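PDB 4YS6: putative solute-binding component of ABC transporter from Clostridium phytofermentans, which probably binds carbohydrates for uptake by an ABC transporter, and holds beta-D-glucopyranose in its ligand pocket. Local coordinates for residues K37-A42 and K60-A65; L96-I101 and T108-A113; D131-Y136 and Y322-G327; T294-S299 and Y332-V337; V305-I308 and E313-V316. All blocks are in the same frame, centred on the assembly; numbering follows the deposited sequence.

Contact 1. Residues K37-A42 and K60-A65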
# COMPACT_ATOMS: atom_id res chain seq x y z
N LYS A 37 -28.89 1.00 -10.26
CA LYS A 37 -27.93 1.77 -9.48
C LYS A 37 -27.08 0.87 -8.58
O LYS A 37 -26.66 1.28 -7.51
CB LYS A 37 -28.66 2.82 -8.63
CG LYS A 37 -29.13 4.06 -9.41
CD LYS A 37 -27.95 4.95 -9.82
CE LYS A 37 -28.39 6.19 -10.58
NZ LYS A 37 -28.94 5.87 -11.93
N LEU A 38 -26.82 -0.35 -9.04
CA LEU A 38 -25.98 -1.30 -8.31
C LEU A 38 -24.51 -1.14 -8.69
O LEU A 38 -24.16 -1.13 -9.87
CB LEU A 38 -26.42 -2.73 -8.58
CG LEU A 38 -25.61 -3.84 -7.91
CD1 LEU A 38 -25.62 -3.73 -6.39
CD2 LEU A 38 -26.17 -5.20 -8.35
N VAL A 39 -23.67 -1.02 -7.68
CA VAL A 39 -22.23 -0.87 -7.85
C VAL A 39 -21.54 -2.02 -7.16
O VAL A 39 -21.83 -2.33 -6.00
CB VAL A 39 -21.75 0.46 -7.25
CG1 VAL A 39 -20.23 0.60 -7.35
CG2 VAL A 39 -22.44 1.58 -7.96
N GLY A 40 -20.60 -2.67 -7.87
CA GLY A 40 -19.85 -3.75 -7.29
C GLY A 40 -18.54 -3.21 -6.74
O GLY A 40 -17.90 -2.37 -7.36
N VAL A 41 -18.16 -3.71 -5.57
CA VAL A 41 -16.93 -3.29 -4.94
C VAL A 41 -16.16 -4.52 -4.53
O VAL A 41 -16.63 -5.31 -3.70
CB VAL A 41 -17.18 -2.40 -3.69
CG1 VAL A 41 -15.86 -1.91 -3.09
CG2 VAL A 41 -18.09 -1.21 -4.05
N ALA A 42 -15.00 -4.71 -5.16
CA ALA A 42 -14.20 -5.90 -4.96
C ALA A 42 -12.92 -5.56 -4.21
O ALA A 42 -12.07 -4.83 -4.73
CB ALA A 42 -13.88 -6.56 -6.29
N LYS A 60 -20.52 2.61 2.74
CA LYS A 60 -21.25 3.67 3.41
C LYS A 60 -21.49 4.85 2.49
O LYS A 60 -22.60 5.36 2.42
CB LYS A 60 -20.49 4.15 4.65
CG LYS A 60 -21.13 5.38 5.31
CD LYS A 60 -20.30 5.89 6.47
CE LYS A 60 -20.99 7.06 7.16
NZ LYS A 60 -21.12 8.25 6.28
N GLN A 61 -20.44 5.29 1.80
CA GLN A 61 -20.53 6.50 1.00
C GLN A 61 -21.33 6.26 -0.27
O GLN A 61 -22.06 7.13 -0.70
CB GLN A 61 -19.14 7.04 0.70
CG GLN A 61 -18.43 7.48 1.97
CD GLN A 61 -17.13 8.19 1.70
OE1 GLN A 61 -17.04 9.00 0.78
NE2 GLN A 61 -16.13 7.92 2.53
N LEU A 62 -21.22 5.07 -0.87
CA LEU A 62 -22.10 4.75 -2.00
C LEU A 62 -23.57 4.73 -1.60
O LEU A 62 -24.43 5.25 -2.32
CB LEU A 62 -21.73 3.40 -2.60
CG LEU A 62 -20.47 3.43 -3.45
CD1 LEU A 62 -20.04 2.02 -3.76
CD2 LEU A 62 -20.67 4.23 -4.75
N LYS A 63 -23.89 4.13 -0.46
CA LYS A 63 -25.29 4.08 -0.03
C LYS A 63 -25.81 5.48 0.27
O LYS A 63 -26.96 5.81 -0.08
CB LYS A 63 -25.45 3.16 1.17
CG LYS A 63 -25.21 1.72 0.80
CD LYS A 63 -25.46 0.77 1.96
CE LYS A 63 -25.31 -0.67 1.51
NZ LYS A 63 -25.40 -1.63 2.64
N ASP A 64 -24.97 6.32 0.87
CA ASP A 64 -25.34 7.71 1.12
C ASP A 64 -25.63 8.47 -0.17
O ASP A 64 -26.45 9.39 -0.19
CB ASP A 64 -24.24 8.44 1.89
CG ASP A 64 -24.38 8.30 3.40
OD1 ASP A 64 -25.52 8.34 3.91
OD2 ASP A 64 -23.33 8.18 4.08
N ALA A 65 -24.92 8.10 -1.23
CA ALA A 65 -25.07 8.74 -2.54
C ALA A 65 -26.21 8.12 -3.35
O ALA A 65 -26.49 8.55 -4.47
CB ALA A 65 -23.76 8.63 -3.32
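V39 and V41, two residues apart on strand 38-43, both press on one methyl of L62 from helix 50-64. Following the strand, V39 comes first. Its CB points toward the helix and its CG1 lies 3.9 Å from L62 CD1. CG1 stands anti to the backbone N (chi1 177°), and the two side chains cross at about a right angle, so the valine offers the side of a branch to the leucine's end. G40 follows with its backbone tied to L95 of the next strand. At V41 the strand's alternation brings a side chain to the same face again, and here the other branch does the touching: V41 CG2, placed beside the backbone N, reaches L62 CD1 at 3.8 Å. L62 CD1 therefore sits against both valines at nearly equal distances, while CD2 has no part in this pairing. The backbones stay well apart, with the closest CA atoms, those of V39 and L62, separated by 8.1 Å.

On the outward side of the same helical turn, K60 NZ and D64 OD2 form an i to i+4 salt bridge of 3.1 Å. Y67 and V69 also touch L62, which places the leucine within the beta-alpha-beta unit of strand 38-43, helix 50-64 and strand 68-73. The polar and apolar chemistry is thus divided between two faces of the helix: a charged pair on the exposed side, and three buried aliphatic side chains that hold helix to sheet by shape and dispersion, with about 102 Å² buried between the segments.

Contact 2. Residues L96-I101 and T108-A113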
# COMPACT_ATOMS: atom_id res chain seq x y z
N LEU A 96 -18.00 -1.22 -11.74
CA LEU A 96 -17.14 -2.00 -10.85
C LEU A 96 -16.03 -1.15 -10.28
O LEU A 96 -15.31 -0.48 -11.02
CB LEU A 96 -16.53 -3.19 -11.59
CG LEU A 96 -17.55 -4.16 -12.19
CD1 LEU A 96 -16.86 -5.08 -13.21
CD2 LEU A 96 -18.18 -4.97 -11.07
N VAL A 97 -15.90 -1.19 -8.96
CA VAL A 97 -14.78 -0.61 -8.25
C VAL A 97 -13.93 -1.75 -7.76
O VAL A 97 -14.39 -2.54 -6.92
CB VAL A 97 -15.25 0.25 -7.08
CG1 VAL A 97 -14.04 0.79 -6.32
CG2 VAL A 97 -16.13 1.39 -7.58
N ILE A 98 -12.69 -1.87 -8.27
CA ILE A 98 -11.89 -3.07 -8.02
C ILE A 98 -10.54 -2.76 -7.46
O ILE A 98 -9.75 -2.05 -8.08
CB ILE A 98 -11.70 -3.91 -9.31
CG1 ILE A 98 -13.05 -4.36 -9.85
CG2 ILE A 98 -10.80 -5.11 -9.05
CD1 ILE A 98 -12.98 -4.93 -11.19
N ALA A 99 -10.27 -3.31 -6.28
CA ALA A 99 -8.94 -3.30 -5.68
C ALA A 99 -8.33 -4.69 -5.90
O ALA A 99 -8.63 -5.63 -5.17
CB ALA A 99 -9.02 -2.96 -4.21
N SER A 100 -7.53 -4.82 -6.94
CA SER A 100 -7.08 -6.11 -7.43
C SER A 100 -5.99 -6.72 -6.56
O SER A 100 -5.17 -6.01 -5.97
CB SER A 100 -6.58 -5.98 -8.87
OG SER A 100 -5.48 -5.12 -8.93
N ILE A 101 -5.99 -8.04 -6.46
CA ILE A 101 -4.92 -8.75 -5.77
C ILE A 101 -3.68 -8.73 -6.64
O ILE A 101 -2.61 -8.29 -6.20
CB ILE A 101 -5.33 -10.18 -5.45
CG1 ILE A 101 -6.54 -10.19 -4.50
CG2 ILE A 101 -4.18 -10.93 -4.77
CD1 ILE A 101 -7.23 -11.49 -4.46
N THR A 108 -9.53 -11.20 -18.52
CA THR A 108 -10.66 -11.87 -19.11
C THR A 108 -11.98 -11.33 -18.58
O THR A 108 -12.88 -11.02 -19.35
CB THR A 108 -10.59 -13.39 -18.85
OG1 THR A 108 -9.39 -13.90 -19.44
CG2 THR A 108 -11.77 -14.09 -19.47
N VAL A 109 -12.10 -11.20 -17.27
CA VAL A 109 -13.37 -10.79 -16.71
C VAL A 109 -13.62 -9.32 -16.97
O VAL A 109 -14.77 -8.89 -17.13
CB VAL A 109 -13.45 -11.09 -15.18
CG1 VAL A 109 -12.47 -10.27 -14.39
CG2 VAL A 109 -14.87 -10.89 -14.68
N LEU A 110 -12.57 -8.51 -17.03
CA LEU A 110 -12.81 -7.11 -17.36
C LEU A 110 -13.21 -6.88 -18.83
O LEU A 110 -13.93 -5.91 -19.13
CB LEU A 110 -11.59 -6.28 -17.00
CG LEU A 110 -11.37 -6.19 -15.48
CD1 LEU A 110 -10.36 -5.13 -15.18
CD2 LEU A 110 -12.66 -5.93 -14.68
N ALA A 111 -12.78 -7.77 -19.74
CA ALA A 111 -13.25 -7.73 -21.11
C ALA A 111 -14.77 -7.92 -21.14
O ALA A 111 -15.46 -7.29 -21.92
CB ALA A 111 -12.55 -8.80 -21.97
N GLN A 112 -15.27 -8.82 -20.29
CA GLN A 112 -16.71 -9.06 -20.17
C GLN A 112 -17.44 -7.79 -19.72
O GLN A 112 -18.50 -7.42 -20.24
CB GLN A 112 -16.96 -10.21 -19.17
CG GLN A 112 -18.40 -10.56 -18.97
CD GLN A 112 -18.57 -11.68 -17.96
OE1 GLN A 112 -17.60 -12.34 -17.56
NE2 GLN A 112 -19.82 -11.90 -17.54
N ALA A 113 -16.86 -7.08 -18.77
CA ALA A 113 -17.46 -5.84 -18.28
C ALA A 113 -17.48 -4.80 -19.39
O ALA A 113 -18.49 -4.14 -19.61
CB ALA A 113 -16.71 -5.33 -17.09
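L96 and A113 are the residues of strand 95-98 and helix 107-115 whose CA atoms come nearest, 8.4 Å apart. That spacing is bridged by side chains alone, and the area buried between the segments comes to about 113 Å². Two separate pairs do the work. In the first, L96 sends its CD1 to A113 CB at 3.9 Å; the strand supplies the long side chain and the helix the short one. In the second, I98 CD1 meets L110 CD2 at 3.6 Å. These two chains slide past each other in opposite directions and touch through their terminal methyls. The CB of L110 does not point at the strand. Its CG lies beside the backbone N (chi1 -69°), and chi2 (-167°) sends CD1 out anti to CA and leaves CD2 as the branch turned to the isoleucine. The spacing of the partners reflects the two kinds of backbone: L96 and I98 are alternate residues on one strand face, L110 and A113 are three apart on one helix face.

All four residues are buried. I85 of helix 78-90 packs on I98 and also on V109, while V120 of strand 119-123 and I127 of a loop close on L110. The pairs thus join the strand and helix of the beta-alpha-beta unit 95-98, 107-115, 119-123, with helix 78-90 alongside and strand 119-123 hydrogen-bonded through its backbone to L96 and I98.

Contact 3. Residues D131-Y136 and Y322-G327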
# COMPACT_ATOMS: atom_id res chain seq x y z
N ASP A 131 -7.52 -2.82 -21.56
CA ASP A 131 -8.11 -1.60 -22.09
C ASP A 131 -9.50 -1.29 -21.51
O ASP A 131 -10.21 -0.42 -22.00
CB ASP A 131 -8.20 -1.68 -23.62
CG ASP A 131 -9.03 -2.85 -24.12
OD1 ASP A 131 -9.80 -3.43 -23.32
OD2 ASP A 131 -8.93 -3.18 -25.33
N ALA A 132 -9.86 -2.00 -20.44
CA ALA A 132 -11.17 -1.87 -19.84
C ALA A 132 -11.20 -0.93 -18.63
O ALA A 132 -12.26 -0.74 -18.03
CB ALA A 132 -11.69 -3.24 -19.41
N VAL A 133 -10.04 -0.36 -18.27
CA VAL A 133 -9.93 0.45 -17.05
C VAL A 133 -10.24 1.91 -17.39
O VAL A 133 -9.58 2.50 -18.26
CB VAL A 133 -8.53 0.34 -16.43
CG1 VAL A 133 -8.46 1.16 -15.12
CG2 VAL A 133 -8.16 -1.13 -16.16
N SER A 134 -11.26 2.47 -16.74
CA SER A 134 -11.75 3.81 -17.04
C SER A 134 -10.94 4.87 -16.29
O SER A 134 -10.49 5.88 -16.87
CB SER A 134 -13.23 3.94 -16.66
OG SER A 134 -14.02 2.89 -17.24
N TYR A 135 -10.82 4.64 -14.99
CA TYR A 135 -10.20 5.57 -14.04
C TYR A 135 -9.44 4.83 -12.97
O TYR A 135 -9.66 3.64 -12.74
CB TYR A 135 -11.24 6.48 -13.37
CG TYR A 135 -11.97 7.36 -14.35
CD1 TYR A 135 -11.41 8.55 -14.83
CD2 TYR A 135 -13.21 6.99 -14.83
CE1 TYR A 135 -12.07 9.31 -15.77
CE2 TYR A 135 -13.88 7.76 -15.76
CZ TYR A 135 -13.31 8.91 -16.22
OH TYR A 135 -14.00 9.65 -17.14
N TYR A 136 -8.55 5.57 -12.31
CA TYR A 136 -7.70 5.06 -11.23
C TYR A 136 -7.75 6.08 -10.10
O TYR A 136 -7.52 7.27 -10.32
CB TYR A 136 -6.28 4.86 -11.74
CG TYR A 136 -5.25 4.36 -10.75
CD1 TYR A 136 -5.55 3.40 -9.81
CD2 TYR A 136 -3.95 4.85 -10.80
CE1 TYR A 136 -4.57 2.92 -8.94
CE2 TYR A 136 -2.98 4.40 -9.95
CZ TYR A 136 -3.27 3.45 -9.03
OH TYR A 136 -2.26 3.01 -8.20
N TYR A 322 0.62 7.22 -14.48
CA TYR A 322 0.25 5.81 -14.42
C TYR A 322 -0.15 5.27 -15.78
O TYR A 322 -1.24 5.52 -16.28
CB TYR A 322 -0.87 5.63 -13.40
CG TYR A 322 -0.35 5.76 -11.99
CD1 TYR A 322 0.36 4.72 -11.39
CD2 TYR A 322 -0.53 6.92 -11.27
CE1 TYR A 322 0.84 4.84 -10.10
CE2 TYR A 322 -0.04 7.04 -9.97
CZ TYR A 322 0.64 6.01 -9.40
OH TYR A 322 1.12 6.15 -8.12
N ASP A 323 0.78 4.54 -16.37
CA ASP A 323 0.56 3.80 -17.61
C ASP A 323 0.31 2.36 -17.22
O ASP A 323 1.15 1.75 -16.54
CB ASP A 323 1.77 3.93 -18.52
CG ASP A 323 1.58 3.29 -19.89
OD1 ASP A 323 0.95 2.22 -20.00
OD2 ASP A 323 2.08 3.88 -20.88
N ASN A 324 -0.83 1.80 -17.57
CA ASN A 324 -1.13 0.45 -17.10
C ASN A 324 -0.66 -0.64 -18.07
O ASN A 324 -0.98 -1.81 -17.89
CB ASN A 324 -2.63 0.30 -16.81
CG ASN A 324 -3.45 -0.03 -18.04
OD1 ASN A 324 -3.14 0.38 -19.18
ND2 ASN A 324 -4.55 -0.74 -17.82
N GLY A 325 0.10 -0.26 -19.08
CA GLY A 325 0.56 -1.22 -20.08
C GLY A 325 -0.21 -1.09 -21.38
O GLY A 325 0.32 -1.33 -22.45
N ASN A 326 -1.48 -0.71 -21.28
CA ASN A 326 -2.25 -0.38 -22.48
C ASN A 326 -2.20 1.13 -22.74
O ASN A 326 -2.34 1.58 -23.86
CB ASN A 326 -3.69 -0.86 -22.32
CG ASN A 326 -4.58 -0.42 -23.46
OD1 ASN A 326 -4.54 -0.96 -24.57
ND2 ASN A 326 -5.41 0.55 -23.19
N GLY A 327 -1.98 1.92 -21.71
CA GLY A 327 -1.84 3.35 -21.93
C GLY A 327 -2.05 4.10 -20.64
O GLY A 327 -2.25 3.51 -19.59
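D131 and N326 bring the backbones nearest, their CA atoms 6.0 Å apart, whereas the CA atoms of Y136 and Y322 are 8.6 Å apart. There the rings fill the gap in a T-shaped pair: the Y136 edge meets the Y322 face, centroids 4.9 Å apart and planes at 79°. Y136 CE2 lies over the centre of the Y322 ring. Y136 CG, anti to the backbone N (chi1 179°), extends its ring toward the partner. Beyond the pair, Y136 OH is hydrogen-bonded to D124 O and Y322 OH to N141 ND2.

N324 ND2 lies near V133 CG2 and donates hydrogen bonds to the carbonyl oxygens of I127 and S130. Its OD1 accepts from N326 N at 2.9 Å, an Asx turn with the donor well out of the carbonyl plane, and from G327 N almost in line with the C=O. D323 OD1 to G325 N makes a second, overlapping Asx turn. At the solvent-exposed end, D131 CB rests on the N326 amide.

The contact ties the approach to strand 135-139 to the loop between helix 294-309 and strand 331-339, the Y136 side chain about 7 Å from the bound glucose. The T-shaped pair joins the segments; the Asx turns hold the loop's own shape.

Contact 4. Residues T294-S299 and Y332-V337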
# COMPACT_ATOMS: atom_id res chain seq x y z
N THR A 294 -8.40 6.49 4.16
CA THR A 294 -9.24 5.73 3.22
C THR A 294 -10.61 6.36 3.02
O THR A 294 -11.28 6.10 2.02
CB THR A 294 -9.44 4.26 3.65
OG1 THR A 294 -10.09 4.17 4.93
CG2 THR A 294 -8.12 3.55 3.73
N ARG A 295 -11.06 7.19 3.97
CA ARG A 295 -12.36 7.83 3.82
C ARG A 295 -12.31 8.83 2.67
O ARG A 295 -13.29 9.03 1.94
CB ARG A 295 -12.75 8.55 5.11
CG ARG A 295 -12.83 7.66 6.31
CD ARG A 295 -13.04 8.51 7.54
NE ARG A 295 -11.86 9.33 7.80
CZ ARG A 295 -11.70 10.09 8.88
NH1 ARG A 295 -12.65 10.14 9.79
NH2 ARG A 295 -10.60 10.79 9.03
N THR A 296 -11.15 9.48 2.54
CA THR A 296 -10.93 10.47 1.49
C THR A 296 -10.86 9.81 0.13
O THR A 296 -11.43 10.31 -0.85
CB THR A 296 -9.63 11.24 1.72
OG1 THR A 296 -9.70 11.88 3.00
CG2 THR A 296 -9.40 12.29 0.64
N LEU A 297 -10.13 8.71 0.07
CA LEU A 297 -10.04 7.95 -1.18
C LEU A 297 -11.44 7.49 -1.60
O LEU A 297 -11.82 7.66 -2.76
CB LEU A 297 -9.10 6.75 -1.02
CG LEU A 297 -8.91 5.87 -2.25
CD1 LEU A 297 -8.48 6.69 -3.43
CD2 LEU A 297 -7.87 4.78 -1.94
N ALA A 298 -12.20 6.93 -0.66
CA ALA A 298 -13.56 6.48 -0.96
C ALA A 298 -14.41 7.64 -1.45
O ALA A 298 -15.18 7.48 -2.40
CB ALA A 298 -14.20 5.83 0.24
N SER A 299 -14.27 8.81 -0.84
CA SER A 299 -15.02 9.99 -1.25
C SER A 299 -14.73 10.35 -2.70
O SER A 299 -15.64 10.68 -3.47
CB SER A 299 -14.71 11.17 -0.33
OG SER A 299 -15.43 12.31 -0.78
N TYR A 332 -6.77 10.03 -10.09
CA TYR A 332 -6.81 11.00 -9.00
C TYR A 332 -5.89 10.50 -7.91
O TYR A 332 -6.09 9.39 -7.41
CB TYR A 332 -8.21 11.22 -8.44
CG TYR A 332 -8.24 12.43 -7.55
CD1 TYR A 332 -7.82 12.36 -6.23
CD2 TYR A 332 -8.63 13.65 -8.05
CE1 TYR A 332 -7.81 13.48 -5.42
CE2 TYR A 332 -8.62 14.79 -7.24
CZ TYR A 332 -8.21 14.68 -5.93
OH TYR A 332 -8.20 15.80 -5.13
N LEU A 333 -4.89 11.31 -7.59
CA LEU A 333 -3.91 10.98 -6.56
C LEU A 333 -4.16 11.82 -5.31
O LEU A 333 -4.04 13.06 -5.36
CB LEU A 333 -2.50 11.25 -7.07
CG LEU A 333 -1.79 10.20 -7.93
CD1 LEU A 333 -2.66 9.63 -9.00
CD2 LEU A 333 -0.50 10.78 -8.52
N CYS A 334 -4.55 11.16 -4.23
CA CYS A 334 -4.70 11.82 -2.93
C CYS A 334 -3.33 11.95 -2.24
O CYS A 334 -2.39 11.20 -2.52
CB CYS A 334 -5.66 11.05 -2.03
SG CYS A 334 -7.34 10.71 -2.69
N GLU A 335 -3.24 12.88 -1.30
CA GLU A 335 -1.97 13.16 -0.63
C GLU A 335 -1.74 12.29 0.62
O GLU A 335 -2.59 12.23 1.51
CB GLU A 335 -1.92 14.64 -0.24
CG GLU A 335 -0.53 15.11 0.18
CD GLU A 335 -0.48 16.59 0.48
OE1 GLU A 335 -1.28 17.06 1.32
OE2 GLU A 335 0.37 17.30 -0.12
N PRO A 336 -0.60 11.58 0.66
CA PRO A 336 -0.26 10.80 1.85
C PRO A 336 0.40 11.71 2.87
O PRO A 336 0.99 12.73 2.47
CB PRO A 336 0.70 9.74 1.31
CG PRO A 336 1.40 10.43 0.19
CD PRO A 336 0.40 11.40 -0.40
N VAL A 337 0.29 11.38 4.16
CA VAL A 337 0.75 12.28 5.21
C VAL A 337 1.71 11.56 6.13
O VAL A 337 1.42 10.46 6.61
CB VAL A 337 -0.45 12.83 6.05
CG1 VAL A 337 0.02 13.73 7.16
CG2 VAL A 337 -1.41 13.59 5.13
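C334 directs its sulfur at the flank of helix 294-309, against L297 and T296. With SG beside the backbone N and anti to the carbonyl carbon (chi1 -55°), the thiol meets main chain as well as side chain: SG lies 4.1 Å from L297 CA and 4.2 Å from L297 CD1. The leucine's CB bond does not aim at the strand, but its outer end bends nearer, so that CD1 and the alpha carbon both border the sulfur. T296 completes the contact from the solvent-exposed side, placing its CG2 methyl 4.2 Å from C334 SG. These are loose van der Waals distances. The CA atoms of L297 and C334 are 6.8 Å apart, a close approach consistent with the small cysteine side chain.

Around this point, L297 also packs on A137 and F139 of strand 135-139, and C334 touches F139 and Q300. The backbone of C334 pairs with T138 and D140, tying it into the sheet beneath the helix. Helix-on-sheet packing of this kind is characteristic of the alpha/beta lobes of periplasmic binding proteins. Here it seats the start of helix 294-309 over strands 135-139 and 331-339, with the L297 side chain about 8 Å from the bound glucose.

Contact 5. Residues V305-I308 and E313-V316. With NA (sodium ion), chain E; NA (sodium ion), chain H.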
# COMPACT_ATOMS: atom_id res chain seq x y z
N VAL A 305 -17.91 7.76 -9.48
CA VAL A 305 -19.10 6.96 -9.74
C VAL A 305 -20.27 7.87 -10.11
O VAL A 305 -21.00 7.62 -11.10
CB VAL A 305 -19.43 6.11 -8.52
CG1 VAL A 305 -20.76 5.40 -8.71
CG2 VAL A 305 -18.32 5.11 -8.28
N ASP A 306 -20.45 8.94 -9.34
CA ASP A 306 -21.50 9.90 -9.64
C ASP A 306 -21.32 10.52 -11.04
O ASP A 306 -22.29 10.71 -11.78
CB ASP A 306 -21.51 11.03 -8.61
CG ASP A 306 -22.27 10.67 -7.34
OD1 ASP A 306 -23.03 9.69 -7.31
OD2 ASP A 306 -22.10 11.43 -6.36
N ALA A 307 -20.08 10.87 -11.37
CA ALA A 307 -19.81 11.51 -12.65
C ALA A 307 -20.20 10.56 -13.78
O ALA A 307 -20.83 10.97 -14.76
CB ALA A 307 -18.35 11.89 -12.74
N ILE A 308 -19.85 9.29 -13.60
CA ILE A 308 -20.11 8.28 -14.62
C ILE A 308 -21.60 7.92 -14.71
O ILE A 308 -22.17 7.82 -15.81
CB ILE A 308 -19.29 7.01 -14.33
CG1 ILE A 308 -17.80 7.29 -14.50
CG2 ILE A 308 -19.73 5.87 -15.21
CD1 ILE A 308 -16.90 6.27 -13.84
N GLU A 313 -17.95 15.47 -14.87
CA GLU A 313 -16.53 15.18 -15.01
C GLU A 313 -16.04 14.37 -13.83
O GLU A 313 -16.16 14.82 -12.68
CB GLU A 313 -15.77 16.51 -15.09
CG GLU A 313 -14.27 16.39 -15.21
CD GLU A 313 -13.82 16.11 -16.62
OE1 GLU A 313 -14.64 15.67 -17.46
OE2 GLU A 313 -12.62 16.33 -16.89
N ALA A 314 -15.48 13.21 -14.09
CA ALA A 314 -14.89 12.41 -13.02
C ALA A 314 -13.63 13.12 -12.55
O ALA A 314 -12.79 13.46 -13.38
CB ALA A 314 -14.57 11.00 -13.50
N PRO A 315 -13.49 13.34 -11.24
CA PRO A 315 -12.31 14.13 -10.84
C PRO A 315 -11.00 13.39 -11.09
O PRO A 315 -10.84 12.27 -10.65
CB PRO A 315 -12.52 14.35 -9.34
CG PRO A 315 -13.98 14.09 -9.10
CD PRO A 315 -14.39 13.08 -10.11
N VAL A 316 -10.09 14.05 -11.78
CA VAL A 316 -8.75 13.52 -11.99
C VAL A 316 -7.76 14.66 -11.81
O VAL A 316 -8.07 15.84 -12.05
CB VAL A 316 -8.60 12.87 -13.39
CG1 VAL A 316 -9.65 11.79 -13.58
CG2 VAL A 316 -8.71 13.85 -14.48
NA NA E . -19.67 11.66 -16.71
NA NA H . -9.48 17.72 -12.33
O HOH W 1 -11.19 16.55 -13.24
O HOH W 2 -17.58 10.66 -16.58
O HOH W 3 -7.71 19.01 -10.69
O HOH W 4 -10.33 17.59 -10.20
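Backbone torsions, rather than long side chains, bring A307 and A314 together. A307 is helical (phi -61°), and its place on the turn has its CB pointing toward the returning chain; E313 and A314 are extended (psi 123° and 129°), so the chain runs past that methyl. A307 CB consequently packs on main chain: it lies 3.4 Å from A314 N and 3.6 Å from E313 C. The two methyls, A307 CB and A314 CB, are 4.0 Å apart.

Here the end of helix 294-309 gives way to the loop leading to strand 331-339, and a sodium ion sits at the reversal. A307 O binds it at 2.4 Å, with water 2 and G312 O as further ligands, so one residue supplies its methyl to the packing and its carbonyl to the metal. Y135 of strand 135-139 packs on I308, A314 and V316, while P315 lies on Q300, K303 and M304 of the helix.

V316 O holds a second sodium ion at 2.4 Å, together with waters 1, 3 and 4. Water 1 accepts a hydrogen bond from V316 N at 3.1 Å, so V316 O binds the ion directly and V316 N reaches it through the water.

How the contacts relate
Contacts 1 and 2 are buried aliphatic seams on neighbouring strands of one sheet, joined where the backbones of G40 and V97 pair. Contact 4 reaches the same sheet through a sulfur, and its strand adjoins that of contact 3 by Y136 O to Y332 N. Contact 3 is only partly buried and mixes aromatic with amide chemistry. Contacts 4 and 5 are mainly buried, T296 and E313 being their exposed members, and share helix 294-309, near its start and its end; contact 5, with sodium-bound carbonyls, lies within the chain loop closed by contact 4. Q61 links contact 1 to that helix through R295 O, V305 packs on V39 and L62, and Y135 packs contact 3 against contact 5.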